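Local coordinates for protein homoserine dehydrogenase (Staphylococcus aureus M1064, PDB 4PG7) that probably catalyses the NAD(P)-dependent interconversion of aspartate semialdehyde and L-homoserine by hydride transfer, a step of the aspartic acid pathway, at residues A[121-126]-A[324-329]; A[26-31]-A[37-42]. All coordinates share one frame; numbering follows the deposited sequence.

Interaction 1: A[121-126]-A[324-329]; sequences ITANKD and LATGSA. With ACT (acetate ion), chain C.
Ala123 sets its CB against the CG2 methyl of Thr326, 3.8 Å away, where the loop leaving strand 119-122 of the Rossmann-type nucleotide-binding domain runs past helix 323-339. The helix is nearly 200 residues further along the chain, so the contact joins the loop after an inner strand of the parallel sheet to a much later part of the sequence. Both residues are buried, and their CB atoms point toward the opposite segment. In Thr326 the methyl lies anti to the backbone N, which directs it at Ala123, while OG1 lies beside that N (chi1 -57°) and bonds back to Gly322 O one turn earlier in the helix. Lys125 approaches from the exposed side: its chain bends at chi2 (-61°), and NZ stops 4.3 Å from Thr326 OG1, too far for a bond, and is held by Ala150 O instead. Val330 of the same helix touches both Ile121, in the strand, and Ala123, just after it. Two turns shape the loop on the side away from the helix. An ST turn joins Asn124 N to Thr122 OG1 (3.0 Å), and an Asx turn follows in which Asp126 N reaches Asn124 OD1 (2.9 Å) in the carbonyl plane. Glu98 OE1 is hydrogen-bonded to both Thr122 OG1 and Asn124 ND2, linking the loop to the next strand of the sheet. An acetate ion, probably from the crystallisation liquor, sits beside the loop, its OXT 3.3 Å from Lys125 N in a long but nearly straight bond (168° at the hydrogen).

Interaction 2: A[26-31]-A[37-42]; sequences IALLGL and GVVKII
Leu28 and Val39 cross obliquely, the CD2 methyl of the leucine meeting CG2 of the valine at 3.8 Å. This is the first strand and helix of the Rossmann fold: strand 26-29 and helix 37-42 run nearly antiparallel (152° between their directions), 10.9 Å apart at their axes, with a layer of branched aliphatic side chains between. Val39 has CG1 anti to the backbone N (chi1 170°), leaving CG2 as the branch turned to the strand. That methyl also receives Leu31 CD2 at 4.3 Å, so one valine branch bridges the end of the strand and the loop after it. The other neighbour of Leu28 CD2 is Val38 CG1, also 4.3 Å away, placing the leucine methyl against two successive helix residues. Further along, Ile26 and Ile42 reach toward each other tip to tip, CD1 to CD1 at 4.1 Å; both chains are extended at chi2, which brings the terminal methyls together between strand and helix. Gly30 belongs to a GxGxxG-type pattern in the turn between strand and helix, consistent with the dinucleotide-binding loop of this fold. Strand 22-29 is flanked in the sheet by strands 55-63 and 95-98, with Ile57 and Ile59 on one side of Ile26 and Ile95 on the other, while helix 323-339 packs beside helix 33-53, its Leu334 touching both Ile26 and Ile42.

In the fold
Both contacts set a helix against a part of the nucleotide-binding domain: interaction 2 mainly against a strand of the parallel sheet, interaction 1 against the loop just after one. Their centres lie 10 Å apart. Interaction 2 is local, within the first beta-alpha-beta unit, and entirely apolar; interaction 1 brings in a distant helix through a smaller contact, buried at its methyl pair but open to solvent at Lys125. The two helices meet directly: Ile41 CD1 lies 3.6 Å from Ser328 N, and Val38 CG2 packs 3.8 Å from Gly327 CA. Helices 33-53 and 323-339 therefore lie side by side in one layer against the sheet.

Interaction 1: A[121-126]-A[324-329]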
ATOM      1  N   ILE A 121      17.544  18.577  -1.849  1.00 41.79           N
ATOM      2  CA  ILE A 121      16.556  17.765  -1.175  1.00 42.53           C
ATOM      3  C   ILE A 121      15.546  18.722  -0.570  1.00 42.63           C
ATOM      4  O   ILE A 121      15.923  19.654   0.137  1.00 41.67           O
ATOM      5  CB  ILE A 121      17.194  16.906  -0.088  1.00 43.22           C
ATOM      6  CG1 ILE A 121      18.267  16.019  -0.726  1.00 45.42           C
ATOM      7  CG2 ILE A 121      16.138  16.060   0.625  1.00 42.90           C
ATOM      8  CD1 ILE A 121      19.146  15.320   0.270  1.00 46.72           C
ATOM      9  N   THR A 122      14.269  18.508  -0.885  1.00 40.89           N
ATOM     10  CA  THR A 122      13.215  19.394  -0.409  1.00 41.84           C
ATOM     11  C   THR A 122      12.059  18.635   0.240  1.00 39.84           C
ATOM     12  O   THR A 122      11.661  17.560  -0.227  1.00 40.22           O
ATOM     13  CB  THR A 122      12.675  20.289  -1.532  1.00 42.71           C
ATOM     14  OG1 THR A 122      11.662  21.139  -1.001  1.00 43.61           O
ATOM     15  CG2 THR A 122      12.101  19.474  -2.718  1.00 44.25           C
ATOM     16  N   ALA A 123      11.528  19.214   1.311  1.00 38.96           N
ATOM     17  CA  ALA A 123      10.307  18.720   1.960  1.00 38.56           C
ATOM     18  C   ALA A 123       9.226  19.791   1.903  1.00 38.44           C
ATOM     19  O   ALA A 123       8.309  19.818   2.726  1.00 38.92           O
ATOM     20  CB  ALA A 123      10.598  18.356   3.399  1.00 38.51           C
ATOM     21  N   ASN A 124       9.351  20.678   0.919  1.00 40.59           N
ATOM     22  CA  ASN A 124       8.471  21.821   0.764  1.00 41.28           C
ATOM     23  C   ASN A 124       7.043  21.382   0.388  1.00 43.22           C
ATOM     24  O   ASN A 124       6.807  20.891  -0.715  1.00 39.76           O
ATOM     25  CB  ASN A 124       9.067  22.708  -0.313  1.00 41.78           C
ATOM     26  CG  ASN A 124       8.329  24.011  -0.510  1.00 42.26           C
ATOM     27  OD1 ASN A 124       7.104  24.101  -0.352  1.00 39.48           O
ATOM     28  ND2 ASN A 124       9.083  25.045  -0.889  1.00 41.02           N
ATOM     29  N   LYS A 125       6.105  21.583   1.313  1.00 45.01           N
ATOM     30  CA  LYS A 125       4.723  21.090   1.162  1.00 46.67           C
ATOM     31  C   LYS A 125       3.881  21.928   0.231  1.00 43.86           C
ATOM     32  O   LYS A 125       2.766  21.539  -0.097  1.00 43.84           O
ATOM     33  CB  LYS A 125       4.011  21.044   2.518  1.00 48.88           C
ATOM     34  CG  LYS A 125       4.652  20.112   3.529  1.00 55.08           C
ATOM     35  CD  LYS A 125       4.658  18.670   3.036  1.00 60.09           C
ATOM     36  CE  LYS A 125       4.960  17.700   4.173  1.00 64.23           C
ATOM     37  NZ  LYS A 125       4.736  16.288   3.759  1.00 68.36           N
ATOM     38  N   ASP A 126       4.395  23.080  -0.180  1.00 41.39           N
ATOM     39  CA  ASP A 126       3.660  23.962  -1.070  1.00 41.90           C
ATOM     40  C   ASP A 126       3.959  23.713  -2.543  1.00 41.66           C
ATOM     41  O   ASP A 126       3.289  24.286  -3.397  1.00 40.54           O
ATOM     42  CB  ASP A 126       3.956  25.415  -0.717  1.00 44.36           C
ATOM     43  CG  ASP A 126       3.689  25.720   0.741  1.00 47.12           C
ATOM     44  OD1 ASP A 126       2.600  25.367   1.228  1.00 48.36           O
ATOM     45  OD2 ASP A 126       4.578  26.297   1.415  1.00 50.97           O
ATOM     46  N   LEU A 324       8.783  14.209  12.477  1.00 59.45           N
ATOM     47  CA  LEU A 324       9.915  13.290  12.583  1.00 59.88           C
ATOM     48  C   LEU A 324       9.992  12.380  11.370  1.00 58.39           C
ATOM     49  O   LEU A 324      11.079  12.015  10.925  1.00 58.90           O
ATOM     50  CB  LEU A 324       9.800  12.434  13.851  1.00 63.47           C
ATOM     51  N   ALA A 325       8.831  11.994  10.854  1.00 58.16           N
ATOM     52  CA  ALA A 325       8.759  11.165   9.658  1.00 54.26           C
ATOM     53  C   ALA A 325       9.223  11.940   8.424  1.00 50.47           C
ATOM     54  O   ALA A 325       9.959  11.411   7.603  1.00 51.37           O
ATOM     55  CB  ALA A 325       7.337  10.654   9.461  1.00 54.86           C
ATOM     56  N   THR A 326       8.778  13.187   8.300  1.00 47.24           N
ATOM     57  CA  THR A 326       9.227  14.068   7.232  1.00 49.84           C
ATOM     58  C   THR A 326      10.740  14.281   7.341  1.00 48.25           C
ATOM     59  O   THR A 326      11.465  14.136   6.353  1.00 48.14           O
ATOM     60  CB  THR A 326       8.501  15.422   7.279  1.00 50.96           C
ATOM     61  OG1 THR A 326       7.093  15.198   7.212  1.00 52.07           O
ATOM     62  CG2 THR A 326       8.913  16.311   6.116  1.00 49.73           C
ATOM     63  N   GLY A 327      11.214  14.578   8.555  1.00 48.48           N
ATOM     64  CA  GLY A 327      12.644  14.763   8.805  1.00 48.02           C
ATOM     65  C   GLY A 327      13.423  13.505   8.476  1.00 49.74           C
ATOM     66  O   GLY A 327      14.501  13.559   7.874  1.00 47.31           O
ATOM     67  N   SER A 328      12.875  12.361   8.874  1.00 49.00           N
ATOM     68  CA  SER A 328      13.523  11.082   8.621  1.00 51.22           C
ATOM     69  C   SER A 328      13.597  10.790   7.115  1.00 49.61           C
ATOM     70  O   SER A 328      14.587  10.246   6.628  1.00 49.96           O
ATOM     71  CB  SER A 328      12.773   9.969   9.357  1.00 54.70           C
ATOM     72  OG  SER A 328      13.435   8.742   9.183  1.00 58.75           O
ATOM     73  N   ALA A 329      12.560  11.179   6.377  1.00 45.68           N
ATOM     74  CA  ALA A 329      12.559  11.000   4.927  1.00 46.72           C
ATOM     75  C   ALA A 329      13.608  11.898   4.247  1.00 47.03           C
ATOM     76  O   ALA A 329      14.287  11.464   3.316  1.00 46.62           O
ATOM     77  CB  ALA A 329      11.173  11.259   4.356  1.00 44.82           C
TER
HETATM   78  C   ACT C 501       7.915  22.932   5.043  1.00 45.32           C
HETATM   79  O   ACT C 501       8.491  21.851   5.317  1.00 50.18           O
HETATM   80  OXT ACT C 501       7.347  23.106   3.955  1.00 48.21           O
HETATM   81  CH3 ACT C 501       7.853  24.038   6.055  1.00 45.59           C

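Interaction 2: A[26-31]-A[37-42]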
ATOM      1  N   ILE A  26      26.725  20.604   3.721  1.00 41.28           N
ATOM      2  CA  ILE A  26      25.329  20.873   3.408  1.00 40.30           C
ATOM      3  C   ILE A  26      24.868  22.169   4.057  1.00 38.88           C
ATOM      4  O   ILE A  26      25.481  22.671   5.009  1.00 38.09           O
ATOM      5  CB  ILE A  26      24.409  19.691   3.812  1.00 39.88           C
ATOM      6  CG1 ILE A  26      24.157  19.637   5.323  1.00 40.08           C
ATOM      7  CG2 ILE A  26      25.005  18.371   3.352  1.00 40.28           C
ATOM      8  CD1 ILE A  26      23.090  18.619   5.712  1.00 40.00           C
ATOM      9  N   ALA A  27      23.785  22.700   3.519  1.00 38.41           N
ATOM     10  CA  ALA A  27      23.073  23.810   4.121  1.00 38.52           C
ATOM     11  C   ALA A  27      21.579  23.488   4.251  1.00 38.58           C
ATOM     12  O   ALA A  27      20.997  22.801   3.395  1.00 36.95           O
ATOM     13  CB  ALA A  27      23.278  25.056   3.298  1.00 38.75           C
ATOM     14  N   LEU A  28      20.978  23.991   5.326  1.00 39.58           N
ATOM     15  CA  LEU A  28      19.532  23.873   5.554  1.00 41.83           C
ATOM     16  C   LEU A  28      18.862  25.196   5.313  1.00 44.16           C
ATOM     17  O   LEU A  28      19.346  26.228   5.791  1.00 45.63           O
ATOM     18  CB  LEU A  28      19.221  23.490   6.983  1.00 43.97           C
ATOM     19  CG  LEU A  28      18.858  22.048   7.194  1.00 46.32           C
ATOM     20  CD1 LEU A  28      20.139  21.237   7.085  1.00 48.57           C
ATOM     21  CD2 LEU A  28      18.167  21.884   8.543  1.00 47.55           C
ATOM     22  N   LEU A  29      17.783  25.184   4.532  1.00 43.67           N
ATOM     23  CA  LEU A  29      16.987  26.380   4.340  1.00 44.99           C
ATOM     24  C   LEU A  29      15.744  26.198   5.191  1.00 47.34           C
ATOM     25  O   LEU A  29      14.838  25.445   4.810  1.00 46.46           O
ATOM     26  CB  LEU A  29      16.639  26.588   2.863  1.00 44.85           C
ATOM     27  CG  LEU A  29      17.786  26.596   1.857  1.00 46.04           C
ATOM     28  CD1 LEU A  29      17.237  26.802   0.462  1.00 46.94           C
ATOM     29  CD2 LEU A  29      18.796  27.691   2.189  1.00 47.62           C
ATOM     30  N   GLY A  30      15.727  26.858   6.348  1.00 47.10           N
ATOM     31  CA  GLY A  30      14.612  26.768   7.294  1.00 48.20           C
ATOM     32  C   GLY A  30      14.931  25.910   8.506  1.00 48.02           C
ATOM     33  O   GLY A  30      15.687  24.950   8.416  1.00 48.29           O
ATOM     34  N   LEU A  31      14.362  26.275   9.649  1.00 48.74           N
ATOM     35  CA  LEU A  31      14.614  25.560  10.886  1.00 53.03           C
ATOM     36  C   LEU A  31      13.342  25.521  11.752  1.00 56.00           C
ATOM     37  O   LEU A  31      13.354  25.913  12.917  1.00 63.75           O
ATOM     38  CB  LEU A  31      15.789  26.219  11.636  1.00 54.61           C
ATOM     39  CG  LEU A  31      16.843  25.410  12.374  1.00 54.01           C
ATOM     40  CD1 LEU A  31      17.289  26.126  13.655  1.00 53.64           C
ATOM     41  CD2 LEU A  31      16.422  23.998  12.643  1.00 52.79           C
ATOM     42  N   GLY A  37      14.170  18.734  13.481  1.00 39.02           N
ATOM     43  CA  GLY A  37      14.213  17.282  13.407  1.00 37.85           C
ATOM     44  C   GLY A  37      15.300  16.751  12.507  1.00 37.96           C
ATOM     45  O   GLY A  37      15.974  15.789  12.859  1.00 39.12           O
ATOM     46  N   VAL A  38      15.493  17.378  11.345  1.00 39.40           N
ATOM     47  CA  VAL A  38      16.585  16.984  10.439  1.00 39.00           C
ATOM     48  C   VAL A  38      17.937  17.132  11.121  1.00 40.57           C
ATOM     49  O   VAL A  38      18.793  16.255  11.014  1.00 40.96           O
ATOM     50  CB  VAL A  38      16.576  17.797   9.125  1.00 40.78           C
ATOM     51  CG1 VAL A  38      17.857  17.577   8.322  1.00 40.71           C
ATOM     52  CG2 VAL A  38      15.359  17.407   8.273  1.00 40.68           C
ATOM     53  N   VAL A  39      18.125  18.239  11.821  1.00 42.50           N
ATOM     54  CA  VAL A  39      19.394  18.490  12.510  1.00 46.05           C
ATOM     55  C   VAL A  39      19.634  17.408  13.562  1.00 48.83           C
ATOM     56  O   VAL A  39      20.697  16.793  13.581  1.00 49.44           O
ATOM     57  CB  VAL A  39      19.417  19.893  13.151  1.00 44.82           C
ATOM     58  CG1 VAL A  39      20.623  20.061  14.066  1.00 46.75           C
ATOM     59  CG2 VAL A  39      19.437  20.963  12.054  1.00 45.76           C
ATOM     60  N   LYS A  40      18.630  17.161  14.410  1.00 48.99           N
ATOM     61  CA  LYS A  40      18.747  16.161  15.477  1.00 48.67           C
ATOM     62  C   LYS A  40      19.076  14.779  14.933  1.00 49.03           C
ATOM     63  O   LYS A  40      19.942  14.078  15.466  1.00 52.87           O
ATOM     64  CB  LYS A  40      17.457  16.094  16.293  1.00 48.59           C
ATOM     65  N   ILE A  41      18.414  14.405  13.852  1.00 49.54           N
ATOM     66  CA  ILE A  41      18.645  13.103  13.242  1.00 51.16           C
ATOM     67  C   ILE A  41      20.070  12.978  12.711  1.00 53.83           C
ATOM     68  O   ILE A  41      20.714  11.939  12.886  1.00 53.95           O
ATOM     69  CB  ILE A  41      17.638  12.809  12.120  1.00 51.52           C
ATOM     70  CG1 ILE A  41      16.235  12.600  12.712  1.00 52.97           C
ATOM     71  CG2 ILE A  41      18.064  11.572  11.333  1.00 53.52           C
ATOM     72  CD1 ILE A  41      15.123  12.588  11.680  1.00 52.42           C
ATOM     73  N   ILE A  42      20.558  14.019  12.044  1.00 53.70           N
ATOM     74  CA  ILE A  42      21.944  14.022  11.567  1.00 51.27           C
ATOM     75  C   ILE A  42      22.929  13.939  12.741  1.00 51.65           C
ATOM     76  O   ILE A  42      23.868  13.140  12.702  1.00 51.84           O
ATOM     77  CB  ILE A  42      22.245  15.259  10.693  1.00 51.64           C
ATOM     78  CG1 ILE A  42      21.485  15.151   9.368  1.00 50.81           C
ATOM     79  CG2 ILE A  42      23.751  15.390  10.437  1.00 51.32           C
ATOM     80  CD1 ILE A  42      21.319  16.476   8.660  1.00 53.27           C
TER